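PDB 3V0D: voltage-sensor containing phosphatase from Ciona intestinalis, which probably dephosphorylates phosphoinositide lipids in response to membrane voltage, using a phosphatase domain and a C2 domain related to those of PTEN. Local coordinates for residues D148-A153 / Y184-K189; S139-L142 / K146-T149; T133-S138 / R180-F185. The protein carries 1 engineered substitution. All coordinates share one frame; numbering follows the deposited sequence.

Contact 1 (D148-A153 / Y184-K189); sequences DTAKEA and YFEKIK
Glu186 OE1 is gripped twice at the start of helix 150-161. The backbone amide of Ala150 gives it a nearly straight bond, with N 2.8 Å from OE1 and an N-H...O angle of 171°, and this N-H arrives from well above the carboxylate plane, 58° out of it. A water donates to the same oxygen and accepts from Lys151 N at 3.0 Å, so two successive amides of the first helical turn are drawn to one carboxylate, one directly and one through solvent. Glu186 reaches this far because its chain is extended from helix 176-191, with CG anti to the backbone N (chi1 179°). Ala150 CB lies 3.4 Å from Glu186 OE1. The other oxygen, OE2, forms a salt bridge to Lys190, whose amine also bonds to Asp148 O and so ties the loop before the helix to the same helix 176-191. Thr149 is the N-cap: its OG1 accepts from Glu152 N at 3.2 Å. Thr149 OG1 in turn donates to Glu152 OE1 at 2.7 Å, which accepts through its anti lone pair, away from the other carboxylate oxygen. The helix start is thus met by the local cap, Thr149, and by Glu186 from helix 176-191, directly and through the water. A carboxylate set against helix-start amides, with a lysine beside it, would be expected to stay ionised.

Contact 2 (S139-L142 / K146-T149); sequences SWLL and KFDT. With PO4 (phosphate ion), chain D.
This is a short-range, mainly apolar contact at a helix-to-helix turn, where the chain leaving helix 131-143 folds back over that helix's last turns before starting helix 150-161. Leu141 and Phe147 lie side by side and point the same way, and Leu141 CB meets the edge of the phenyl ring in its plane, 4.0 Å from Phe147 CD1. Tyr156 and Ala153 of the next helix also touch this ring, so Phe147 contacts both helices. Leu142 reaches the loop with one branch, its CD2 lying 3.4 Å from Thr149 O, and toward this loop it packs mainly on backbone atoms. Polar contacts are few. Lys146 N makes a weak bond to Leu141 O at 3.1 Å, bent to 133°. A water bridges the helix and the loop, donating to Leu142 O at 2.7 Å and to Phe147 O at 2.8 Å. The aliphatic part of Lys146 runs over Leu141, with CD 3.9 Å from Leu141 CD2. Past that point a bend in its last torsion (chi4 55°) sets NZ 2.8 Å from O4 of a phosphate ion. Asp144 pairs with this amine too, and His33 holds the phosphate, which probably comes from the crystallisation liquor. The arrangement is that of a helix-loop-helix connection within the helical side of the tyrosine-phosphatase fold.

Contact 3 (T133-S138 / R180-F185); sequences TGTLVS and RYVGYF
Next to Val182, which meets Thr135 and Ser138 across the contact, the rings of Tyr181 and Tyr184 meet on helix 176-191. Tyr184 CD1 sits 3.7 Å above the centre of the Tyr181 ring, and the two planes are inclined by about 55°. Tyr184 carries Arg180 CG over one face, 3.8 Å up and displaced toward the rim, in the conformer of Arg180 modelled here, while the hydroxyl of Tyr181 lies at its edge, in plane. Both phenols lead to the other domain: Tyr181 OH bonds to Asp269 and Tyr184 OH to the amide of Asn295. Such rings, on the helix next to the C2 domain, belong to the phosphatase-C2 interface of the PTEN-like architecture. On helix 131-143, across the contact, which follows the phosphatase signature loop, Thr133 OG1 bonds to Ser126, an engineered residue of that loop. Val182 spreads its two methyls over one face of this helix. CG2 presses on the backbone, 3.6 Å from Thr135 O, and CG1, held anti to the backbone N (chi1 -177°), reaches Ser138 CB at 4.0 Å. The main bonds of the Thr135 and Ser138 hydroxyls are within helix 131-143. Thr135 OG1 bonds to Gly131 O, and Ser138 OG donates to Gly134 O at 2.8 Å, tilted 23° from the carbonyl plane. Ser138 N reaches that oxygen from the opposite face, so Gly134 O takes two bonds.

How the contacts relate
Following the chain from the N terminus, the first segments met lie on helix 131-143, which supplies one side of contact 3 and, immediately after, one side of contact 2. Contact 2 closes a loop of three residues, and its second segment runs into the first of contact 1, with which it shares Asp148 and Thr149. Contact 1 closes a loop of 30 residues and contact 3 one of 41; both end on helix 176-191, sharing Tyr184 and Phe185, and they cross, since contact 3 begins first and contact 1 ends last. Contact 2 lies inside contact 3. Three helices thereby meet: Val182 touches both Ala150 and Leu142, and Phe185 packs against Ser139, with all centres within 9 Å.

Contact 1 (D148-A153 / Y184-K189)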
ATOM      1  N   ASP A 148     -12.630 -15.211   2.212  1.00 22.57           N
ATOM      2  CA  ASP A 148     -12.810 -15.333   0.770  1.00 24.48           C
ATOM      3  C   ASP A 148     -12.697 -13.988   0.047  1.00 23.11           C
ATOM      4  O   ASP A 148     -12.545 -13.956  -1.176  1.00 24.78           O
ATOM      5  CB  ASP A 148     -14.241 -15.868   0.450  1.00 27.97           C
ATOM      6  CG  ASP A 148     -14.512 -17.280   0.946  1.00 30.71           C
ATOM      7  OD1 ASP A 148     -15.689 -17.566   1.289  1.00 34.01           O
ATOM      8  OD2 ASP A 148     -13.591 -18.123   0.939  1.00 35.51           O
ATOM      9  N   THR A 149     -12.852 -12.889   0.796  1.00 21.14           N
ATOM     10  CA  THR A 149     -12.850 -11.539   0.208  1.00 21.08           C
ATOM     11  C   THR A 149     -11.809 -10.674   0.895  1.00 19.91           C
ATOM     12  O   THR A 149     -11.573 -10.777   2.112  1.00 19.88           O
ATOM     13  CB  THR A 149     -14.226 -10.846   0.300  1.00 22.40           C
ATOM     14  OG1 THR A 149     -14.532 -10.490   1.664  1.00 23.33           O
ATOM     15  CG2 THR A 149     -15.326 -11.725  -0.296  1.00 23.90           C
ATOM     16  N   ALA A 150     -11.179  -9.802   0.106  1.00 19.98           N
ATOM     17  CA  ALA A 150     -10.233  -8.832   0.651  1.00 19.03           C
ATOM     18  C   ALA A 150     -10.880  -7.983   1.726  1.00 18.82           C
ATOM     19  O   ALA A 150     -10.261  -7.720   2.755  1.00 17.93           O
ATOM     20  CB  ALA A 150      -9.664  -7.963  -0.459  1.00 20.12           C
ATOM     21  N   LYS A 151     -12.133  -7.558   1.512  1.00 19.29           N
ATOM     22  CA  LYS A 151     -12.789  -6.716   2.495  1.00 20.58           C
ATOM     23  C   LYS A 151     -12.831  -7.380   3.871  1.00 18.97           C
ATOM     24  O   LYS A 151     -12.522  -6.745   4.879  1.00 18.93           O
ATOM     25  CB  LYS A 151     -14.194  -6.368   2.024  1.00 22.96           C
ATOM     26  CG  LYS A 151     -14.936  -5.392   2.915  1.00 25.94           C
ATOM     27  CD  LYS A 151     -16.385  -5.231   2.464  1.00 29.94           C
ATOM     28  CE  LYS A 151     -17.144  -4.237   3.343  1.00 32.48           C
ATOM     29  NZ  LYS A 151     -17.414  -4.718   4.741  1.00 35.05           N
ATOM     30  N   GLU A 152     -13.242  -8.650   3.920  1.00 18.24           N
ATOM     31  CA  GLU A 152     -13.340  -9.334   5.197  1.00 18.00           C
ATOM     32  C   GLU A 152     -11.960  -9.526   5.814  1.00 16.88           C
ATOM     33  O   GLU A 152     -11.807  -9.383   7.028  1.00 17.14           O
ATOM     34  CB  GLU A 152     -14.045 -10.669   5.058  1.00 19.25           C
ATOM     35  CG  GLU A 152     -15.515 -10.521   4.859  1.00 21.91           C
ATOM     36  CD  GLU A 152     -16.119 -11.826   4.440  1.00 23.47           C
ATOM     37  OE1 GLU A 152     -15.865 -12.236   3.286  1.00 25.77           O
ATOM     38  OE2 GLU A 152     -16.834 -12.461   5.247  1.00 25.33           O
ATOM     39  N   ALA A 153     -10.954  -9.873   5.009  1.00 16.38           N
ATOM     40  CA  ALA A 153      -9.625 -10.083   5.560  1.00 16.18           C
ATOM     41  C   ALA A 153      -9.072  -8.777   6.133  1.00 15.94           C
ATOM     42  O   ALA A 153      -8.523  -8.756   7.250  1.00 16.80           O
ATOM     43  CB  ALA A 153      -8.697 -10.630   4.504  1.00 16.82           C
ATOM     44  N   TYR A 184      -6.199  -6.895  -5.545  1.00 14.79           N
ATOM     45  CA  TYR A 184      -5.478  -7.512  -6.638  1.00 15.14           C
ATOM     46  C   TYR A 184      -5.094  -8.954  -6.299  1.00 14.96           C
ATOM     47  O   TYR A 184      -5.214  -9.854  -7.152  1.00 15.88           O
ATOM     48  CB  TYR A 184      -4.212  -6.744  -6.955  1.00 15.57           C
ATOM     49  CG  TYR A 184      -4.353  -5.430  -7.711  1.00 14.94           C
ATOM     50  CD1 TYR A 184      -3.245  -4.592  -7.806  1.00 15.25           C
ATOM     51  CD2 TYR A 184      -5.528  -5.032  -8.362  1.00 15.69           C
ATOM     52  CE1 TYR A 184      -3.271  -3.436  -8.572  1.00 15.78           C
ATOM     53  CE2 TYR A 184      -5.568  -3.866  -9.129  1.00 16.02           C
ATOM     54  CZ  TYR A 184      -4.419  -3.088  -9.259  1.00 15.15           C
ATOM     55  OH  TYR A 184      -4.391  -1.946 -10.029  1.00 16.04           O
ATOM     56  N   PHE A 185      -4.612  -9.195  -5.074  1.00 15.16           N
ATOM     57  CA  PHE A 185      -4.280 -10.551  -4.683  1.00 15.36           C
ATOM     58  C   PHE A 185      -5.514 -11.468  -4.723  1.00 15.39           C
ATOM     59  O   PHE A 185      -5.439 -12.591  -5.211  1.00 16.01           O
ATOM     60  CB  PHE A 185      -3.593 -10.587  -3.315  1.00 15.72           C
ATOM     61  CG  PHE A 185      -3.194 -11.984  -2.953  1.00 14.87           C
ATOM     62  CD1 PHE A 185      -2.217 -12.658  -3.686  1.00 16.52           C
ATOM     63  CD2 PHE A 185      -3.863 -12.679  -1.945  1.00 16.28           C
ATOM     64  CE1 PHE A 185      -1.936 -14.003  -3.429  1.00 17.29           C
ATOM     65  CE2 PHE A 185      -3.552 -14.000  -1.674  1.00 17.28           C
ATOM     66  CZ  PHE A 185      -2.589 -14.660  -2.396  1.00 16.38           C
ATOM     67  N   GLU A 186      -6.638 -10.983  -4.216  1.00 15.71           N
ATOM     68  CA  GLU A 186      -7.875 -11.754  -4.299  1.00 16.60           C
ATOM     69  C   GLU A 186      -8.185 -12.132  -5.748  1.00 16.71           C
ATOM     70  O   GLU A 186      -8.547 -13.282  -6.039  1.00 17.38           O
ATOM     71  CB  GLU A 186      -9.017 -10.951  -3.691  1.00 17.41           C
ATOM     72  CG  GLU A 186     -10.374 -11.674  -3.761  1.00 19.68           C
ATOM     73  CD  GLU A 186     -11.575 -10.830  -3.349  1.00 20.78           C
ATOM     74  OE1 GLU A 186     -11.418  -9.795  -2.701  1.00 21.23           O
ATOM     75  OE2 GLU A 186     -12.718 -11.244  -3.659  1.00 25.64           O
ATOM     76  N   LYS A 187      -8.049 -11.166  -6.658  1.00 16.38           N
ATOM     77  CA  LYS A 187      -8.324 -11.410  -8.072  1.00 17.47           C
ATOM     78  C   LYS A 187      -7.345 -12.419  -8.665  1.00 17.40           C
ATOM     79  O   LYS A 187      -7.732 -13.263  -9.498  1.00 18.25           O
ATOM     80  CB  LYS A 187      -8.279 -10.098  -8.861  1.00 19.14           C
ATOM     81  CG  LYS A 187      -8.675 -10.229 -10.328  1.00 24.15           C
ATOM     82  CD  LYS A 187      -8.932  -8.887 -11.001  1.00 30.08           C
ATOM     83  CE  LYS A 187     -10.172  -8.199 -10.438  1.00 35.50           C
ATOM     84  NZ  LYS A 187     -11.394  -9.065 -10.520  1.00 39.82           N
ATOM     85  N   ILE A 188      -6.076 -12.333  -8.281  1.00 16.26           N
ATOM     86  CA  ILE A 188      -5.071 -13.280  -8.742  1.00 16.82           C
ATOM     87  C   ILE A 188      -5.419 -14.711  -8.295  1.00 16.94           C
ATOM     88  O   ILE A 188      -5.362 -15.659  -9.088  1.00 17.53           O
ATOM     89  CB  ILE A 188      -3.687 -12.832  -8.264  1.00 16.73           C
ATOM     90  CG1 ILE A 188      -3.250 -11.656  -9.124  1.00 17.71           C
ATOM     91  CG2 ILE A 188      -2.666 -13.982  -8.318  1.00 17.91           C
ATOM     92  CD1 ILE A 188      -2.064 -10.884  -8.599  1.00 19.36           C
ATOM     93  N   LYS A 189      -5.799 -14.868  -7.029  1.00 17.81           N
ATOM     94  CA  LYS A 189      -6.205 -16.182  -6.534  1.00 19.34           C
ATOM     95  C   LYS A 189      -7.436 -16.694  -7.247  1.00 20.58           C
ATOM     96  O   LYS A 189      -7.496 -17.867  -7.622  1.00 22.47           O
ATOM     97  CB  LYS A 189      -6.346 -16.107  -5.003  0.52 19.80           C
ATOM     98  CG  LYS A 189      -6.590 -17.415  -4.273  0.52 19.56           C
ATOM     99  CD  LYS A 189      -6.568 -17.223  -2.758  0.52 21.64           C
ATOM    100  CE  LYS A 189      -6.898 -18.507  -2.020  0.52 22.36           C
ATOM    101  NZ  LYS A 189      -5.947 -19.597  -2.280  0.52 23.12           N
TER
HETATM  102  O   HOH W   1     -13.235  -7.569  -1.257  1.00 37.58           O

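Contact 2 (S139-L142 / K146-T149)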
ATOM      1  N   SER A 139      -3.468 -10.388   2.887  1.00 14.48           N
ATOM      2  CA  SER A 139      -3.239 -11.261   1.736  1.00 14.76           C
ATOM      3  C   SER A 139      -2.989 -12.700   2.209  1.00 14.54           C
ATOM      4  O   SER A 139      -3.513 -13.648   1.602  1.00 14.77           O
ATOM      5  CB  SER A 139      -2.057 -10.744   0.908  1.00 14.71           C
ATOM      6  OG  SER A 139      -2.340  -9.477   0.335  1.00 15.38           O
ATOM      7  N   TRP A 140      -2.171 -12.871   3.248  1.00 14.63           N
ATOM      8  CA  TRP A 140      -1.931 -14.222   3.782  1.00 14.86           C
ATOM      9  C   TRP A 140      -3.217 -14.890   4.247  1.00 14.74           C
ATOM     10  O   TRP A 140      -3.430 -16.063   3.989  1.00 15.19           O
ATOM     11  CB  TRP A 140      -0.885 -14.189   4.900  1.00 15.38           C
ATOM     12  CG  TRP A 140      -0.789 -15.520   5.558  1.00 15.17           C
ATOM     13  CD1 TRP A 140      -1.282 -15.863   6.800  1.00 16.33           C
ATOM     14  CD2 TRP A 140      -0.297 -16.724   4.985  1.00 16.09           C
ATOM     15  NE1 TRP A 140      -1.094 -17.200   7.036  1.00 17.13           N
ATOM     16  CE2 TRP A 140      -0.508 -17.753   5.929  1.00 16.80           C
ATOM     17  CE3 TRP A 140       0.298 -17.035   3.765  1.00 16.78           C
ATOM     18  CZ2 TRP A 140      -0.144 -19.072   5.686  1.00 19.39           C
ATOM     19  CZ3 TRP A 140       0.656 -18.351   3.523  1.00 19.96           C
ATOM     20  CH2 TRP A 140       0.442 -19.346   4.483  1.00 20.50           C
ATOM     21  N   LEU A 141      -4.077 -14.138   4.943  1.00 15.09           N
ATOM     22  CA  LEU A 141      -5.316 -14.712   5.435  1.00 16.36           C
ATOM     23  C   LEU A 141      -6.226 -15.167   4.312  1.00 15.49           C
ATOM     24  O   LEU A 141      -6.927 -16.170   4.458  1.00 16.74           O
ATOM     25  CB  LEU A 141      -6.027 -13.733   6.362  1.00 17.66           C
ATOM     26  CG  LEU A 141      -5.288 -13.440   7.653  1.00 20.70           C
ATOM     27  CD1 LEU A 141      -5.949 -12.275   8.387  1.00 24.63           C
ATOM     28  CD2 LEU A 141      -5.142 -14.713   8.534  1.00 24.09           C
ATOM     29  N   LEU A 142      -6.209 -14.449   3.186  1.00 15.58           N
ATOM     30  CA  LEU A 142      -6.906 -14.888   1.985  1.00 16.12           C
ATOM     31  C   LEU A 142      -6.280 -16.172   1.447  1.00 15.94           C
ATOM     32  O   LEU A 142      -6.979 -17.128   1.095  1.00 16.86           O
ATOM     33  CB  LEU A 142      -6.845 -13.823   0.890  1.00 17.01           C
ATOM     34  CG  LEU A 142      -7.700 -12.591   1.077  1.00 18.78           C
ATOM     35  CD1 LEU A 142      -7.371 -11.553   0.009  1.00 20.39           C
ATOM     36  CD2 LEU A 142      -9.189 -12.952   1.077  1.00 21.37           C
ATOM     37  N   LYS A 146      -8.982 -18.351   5.386  1.00 18.27           N
ATOM     38  CA  LYS A 146      -9.796 -17.885   6.509  1.00 19.20           C
ATOM     39  C   LYS A 146     -10.903 -16.938   6.062  1.00 18.47           C
ATOM     40  O   LYS A 146     -11.977 -16.880   6.689  1.00 18.79           O
ATOM     41  CB  LYS A 146      -8.904 -17.259   7.587  1.00 20.15           C
ATOM     42  CG  LYS A 146      -8.226 -18.397   8.407  1.00 27.14           C
ATOM     43  CD  LYS A 146      -7.133 -18.000   9.345  1.00 28.40           C
ATOM     44  CE  LYS A 146      -6.696 -19.206  10.181  1.00 29.05           C
ATOM     45  NZ  LYS A 146      -6.290 -20.405   9.403  1.00 27.78           N
ATOM     46  N   PHE A 147     -10.623 -16.206   4.988  1.00 18.74           N
ATOM     47  CA  PHE A 147     -11.592 -15.319   4.356  1.00 19.23           C
ATOM     48  C   PHE A 147     -11.531 -15.550   2.871  1.00 20.95           C
ATOM     49  O   PHE A 147     -10.502 -15.978   2.351  1.00 22.16           O
ATOM     50  CB  PHE A 147     -11.272 -13.847   4.644  1.00 19.82           C
ATOM     51  CG  PHE A 147     -11.204 -13.568   6.107  1.00 18.38           C
ATOM     52  CD1 PHE A 147      -9.997 -13.601   6.771  1.00 19.12           C
ATOM     53  CD2 PHE A 147     -12.365 -13.380   6.853  1.00 18.76           C
ATOM     54  CE1 PHE A 147      -9.942 -13.397   8.128  1.00 20.49           C
ATOM     55  CE2 PHE A 147     -12.300 -13.181   8.214  1.00 18.91           C
ATOM     56  CZ  PHE A 147     -11.098 -13.202   8.846  1.00 19.68           C
ATOM     57  N   ASP A 148     -12.630 -15.211   2.212  1.00 22.57           N
ATOM     58  CA  ASP A 148     -12.810 -15.333   0.770  1.00 24.48           C
ATOM     59  C   ASP A 148     -12.697 -13.988   0.047  1.00 23.11           C
ATOM     60  O   ASP A 148     -12.545 -13.956  -1.176  1.00 24.78           O
ATOM     61  CB  ASP A 148     -14.241 -15.868   0.450  1.00 27.97           C
ATOM     62  CG  ASP A 148     -14.512 -17.280   0.946  1.00 30.71           C
ATOM     63  OD1 ASP A 148     -15.689 -17.566   1.289  1.00 34.01           O
ATOM     64  OD2 ASP A 148     -13.591 -18.123   0.939  1.00 35.51           O
ATOM     65  N   THR A 149     -12.852 -12.889   0.796  1.00 21.14           N
ATOM     66  CA  THR A 149     -12.850 -11.539   0.208  1.00 21.08           C
ATOM     67  C   THR A 149     -11.809 -10.674   0.895  1.00 19.91           C
ATOM     68  O   THR A 149     -11.573 -10.777   2.112  1.00 19.88           O
ATOM     69  CB  THR A 149     -14.226 -10.846   0.300  1.00 22.40           C
ATOM     70  OG1 THR A 149     -14.532 -10.490   1.664  1.00 23.33           O
ATOM     71  CG2 THR A 149     -15.326 -11.725  -0.296  1.00 23.90           C
TER
HETATM   72  P   PO4 D   3      -4.349 -22.242  12.223  0.85 22.01           P
HETATM   73  O1  PO4 D   3      -3.470 -22.792  11.126  0.85 28.19           O
HETATM   74  O2  PO4 D   3      -4.382 -23.303  13.306  0.85 28.46           O
HETATM   75  O3  PO4 D   3      -3.681 -20.981  12.732  0.85 24.70           O
HETATM   76  O4  PO4 D   3      -5.720 -21.968  11.695  0.85 25.27           O
HETATM   77  O   HOH W   2      -9.520 -17.382   0.094  1.00 28.12           O

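Contact 3 (T133-S138 / R180-F185)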
ATOM      1  N   THR A 133       2.048  -3.851   7.057  1.00 14.39           N
ATOM      2  CA  THR A 133       1.780  -5.121   7.726  1.00 14.51           C
ATOM      3  C   THR A 133       0.388  -5.645   7.363  1.00 14.49           C
ATOM      4  O   THR A 133       0.220  -6.836   7.039  1.00 15.05           O
ATOM      5  CB  THR A 133       1.995  -4.964   9.233  1.00 14.63           C
ATOM      6  OG1 THR A 133       3.388  -4.820   9.474  1.00 15.25           O
ATOM      7  CG2 THR A 133       1.531  -6.181  10.001  1.00 16.16           C
ATOM      8  N   GLY A 134      -0.619  -4.778   7.418  1.00 14.72           N
ATOM      9  CA  GLY A 134      -1.971  -5.214   7.116  1.00 15.18           C
ATOM     10  C   GLY A 134      -2.133  -5.679   5.680  1.00 14.56           C
ATOM     11  O   GLY A 134      -2.937  -6.564   5.400  1.00 15.08           O
ATOM     12  N   THR A 135      -1.390  -5.088   4.745  1.00 14.68           N
ATOM     13  CA  THR A 135      -1.484  -5.487   3.348  1.00 14.79           C
ATOM     14  C   THR A 135      -1.066  -6.959   3.226  1.00 14.18           C
ATOM     15  O   THR A 135      -1.736  -7.762   2.552  1.00 14.75           O
ATOM     16  CB  THR A 135      -0.558  -4.616   2.464  1.00 15.42           C
ATOM     17  OG1 THR A 135      -0.835  -3.228   2.667  1.00 16.34           O
ATOM     18  CG2 THR A 135      -0.716  -4.921   1.008  1.00 15.82           C
ATOM     19  N   LEU A 136       0.066  -7.319   3.838  1.00 14.05           N
ATOM     20  CA  LEU A 136       0.560  -8.688   3.720  1.00 14.08           C
ATOM     21  C   LEU A 136      -0.184  -9.666   4.625  1.00 14.35           C
ATOM     22  O   LEU A 136      -0.411 -10.802   4.214  1.00 14.50           O
ATOM     23  CB  LEU A 136       2.080  -8.757   3.907  1.00 14.52           C
ATOM     24  CG  LEU A 136       2.887  -8.505   2.615  1.00 14.82           C
ATOM     25  CD1 LEU A 136       2.651  -7.095   2.055  1.00 16.25           C
ATOM     26  CD2 LEU A 136       4.350  -8.782   2.825  1.00 15.48           C
ATOM     27  N   VAL A 137      -0.535  -9.246   5.838  1.00 14.48           N
ATOM     28  CA  VAL A 137      -1.296 -10.132   6.702  1.00 14.88           C
ATOM     29  C   VAL A 137      -2.639 -10.473   6.051  1.00 14.10           C
ATOM     30  O   VAL A 137      -3.073 -11.630   6.046  1.00 14.69           O
ATOM     31  CB  VAL A 137      -1.510  -9.547   8.119  1.00 15.11           C
ATOM     32  CG1 VAL A 137      -2.544 -10.362   8.891  1.00 16.40           C
ATOM     33  CG2 VAL A 137      -0.220  -9.478   8.894  1.00 17.15           C
ATOM     34  N   SER A 138      -3.327  -9.458   5.511  1.00 14.35           N
ATOM     35  CA  SER A 138      -4.634  -9.705   4.910  1.00 14.54           C
ATOM     36  C   SER A 138      -4.510 -10.601   3.690  1.00 14.56           C
ATOM     37  O   SER A 138      -5.330 -11.484   3.474  1.00 15.17           O
ATOM     38  CB  SER A 138      -5.316  -8.380   4.547  1.00 15.11           C
ATOM     39  OG  SER A 138      -5.537  -7.585   5.694  1.00 16.21           O
ATOM     40  N   ARG A 180      -6.376  -1.641  -2.447  1.00 14.46           N
ATOM     41  CA  ARG A 180      -6.442  -2.091  -3.823  1.00 14.75           C
ATOM     42  C   ARG A 180      -5.544  -3.313  -4.049  1.00 14.14           C
ATOM     43  O   ARG A 180      -5.924  -4.227  -4.780  1.00 14.78           O
ATOM     44  CB  ARG A 180      -6.067  -0.938  -4.743  0.56 15.45           C
ATOM     45  CG  ARG A 180      -6.023  -1.302  -6.204  0.56 15.84           C
ATOM     46  CD  ARG A 180      -6.070  -0.063  -7.113  0.56 18.31           C
ATOM     47  NE  ARG A 180      -5.330   1.100  -6.625  0.56 19.05           N
ATOM     48  CZ  ARG A 180      -5.843   2.164  -6.001  0.56 16.64           C
ATOM     49  NH1 ARG A 180      -5.011   3.108  -5.626  0.56 18.58           N
ATOM     50  NH2 ARG A 180      -7.144   2.323  -5.756  0.56 12.74           N
ATOM     51  N   TYR A 181      -4.351  -3.319  -3.465  1.00 13.87           N
ATOM     52  CA  TYR A 181      -3.404  -4.400  -3.704  1.00 14.22           C
ATOM     53  C   TYR A 181      -3.839  -5.703  -3.046  1.00 13.89           C
ATOM     54  O   TYR A 181      -3.609  -6.779  -3.610  1.00 14.64           O
ATOM     55  CB  TYR A 181      -1.970  -3.959  -3.339  1.00 14.57           C
ATOM     56  CG  TYR A 181      -1.301  -3.315  -4.541  1.00 14.26           C
ATOM     57  CD1 TYR A 181      -1.849  -2.182  -5.165  1.00 14.65           C
ATOM     58  CD2 TYR A 181      -0.176  -3.899  -5.122  1.00 14.58           C
ATOM     59  CE1 TYR A 181      -1.315  -1.655  -6.294  1.00 15.41           C
ATOM     60  CE2 TYR A 181       0.366  -3.378  -6.308  1.00 15.67           C
ATOM     61  CZ  TYR A 181      -0.222  -2.267  -6.890  1.00 15.97           C
ATOM     62  OH  TYR A 181       0.254  -1.756  -8.078  1.00 17.72           O
ATOM     63  N   VAL A 182      -4.497  -5.642  -1.878  1.00 14.05           N
ATOM     64  CA  VAL A 182      -5.092  -6.859  -1.321  1.00 14.84           C
ATOM     65  C   VAL A 182      -6.182  -7.356  -2.288  1.00 14.50           C
ATOM     66  O   VAL A 182      -6.322  -8.563  -2.525  1.00 14.71           O
ATOM     67  CB  VAL A 182      -5.618  -6.668   0.116  1.00 15.12           C
ATOM     68  CG1 VAL A 182      -6.156  -7.975   0.664  1.00 17.29           C
ATOM     69  CG2 VAL A 182      -4.513  -6.133   1.026  1.00 15.64           C
ATOM     70  N   GLY A 183      -6.954  -6.430  -2.865  1.00 14.79           N
ATOM     71  CA  GLY A 183      -7.954  -6.794  -3.863  1.00 15.17           C
ATOM     72  C   GLY A 183      -7.337  -7.421  -5.094  1.00 14.94           C
ATOM     73  O   GLY A 183      -7.880  -8.382  -5.648  1.00 15.61           O
ATOM     74  N   TYR A 184      -6.199  -6.895  -5.545  1.00 14.79           N
ATOM     75  CA  TYR A 184      -5.478  -7.512  -6.638  1.00 15.14           C
ATOM     76  C   TYR A 184      -5.094  -8.954  -6.299  1.00 14.96           C
ATOM     77  O   TYR A 184      -5.214  -9.854  -7.152  1.00 15.88           O
ATOM     78  CB  TYR A 184      -4.212  -6.744  -6.955  1.00 15.57           C
ATOM     79  CG  TYR A 184      -4.353  -5.430  -7.711  1.00 14.94           C
ATOM     80  CD1 TYR A 184      -3.245  -4.592  -7.806  1.00 15.25           C
ATOM     81  CD2 TYR A 184      -5.528  -5.032  -8.362  1.00 15.69           C
ATOM     82  CE1 TYR A 184      -3.271  -3.436  -8.572  1.00 15.78           C
ATOM     83  CE2 TYR A 184      -5.568  -3.866  -9.129  1.00 16.02           C
ATOM     84  CZ  TYR A 184      -4.419  -3.088  -9.259  1.00 15.15           C
ATOM     85  OH  TYR A 184      -4.391  -1.946 -10.029  1.00 16.04           O
ATOM     86  N   PHE A 185      -4.612  -9.195  -5.074  1.00 15.16           N
ATOM     87  CA  PHE A 185      -4.280 -10.551  -4.683  1.00 15.36           C
ATOM     88  C   PHE A 185      -5.514 -11.468  -4.723  1.00 15.39           C
ATOM     89  O   PHE A 185      -5.439 -12.591  -5.211  1.00 16.01           O
ATOM     90  CB  PHE A 185      -3.593 -10.587  -3.315  1.00 15.72           C
ATOM     91  CG  PHE A 185      -3.194 -11.984  -2.953  1.00 14.87           C
ATOM     92  CD1 PHE A 185      -2.217 -12.658  -3.686  1.00 16.52           C
ATOM     93  CD2 PHE A 185      -3.863 -12.679  -1.945  1.00 16.28           C
ATOM     94  CE1 PHE A 185      -1.936 -14.003  -3.429  1.00 17.29           C
ATOM     95  CE2 PHE A 185      -3.552 -14.000  -1.674  1.00 17.28           C
ATOM     96  CZ  PHE A 185      -2.589 -14.660  -2.396  1.00 16.38           C
TER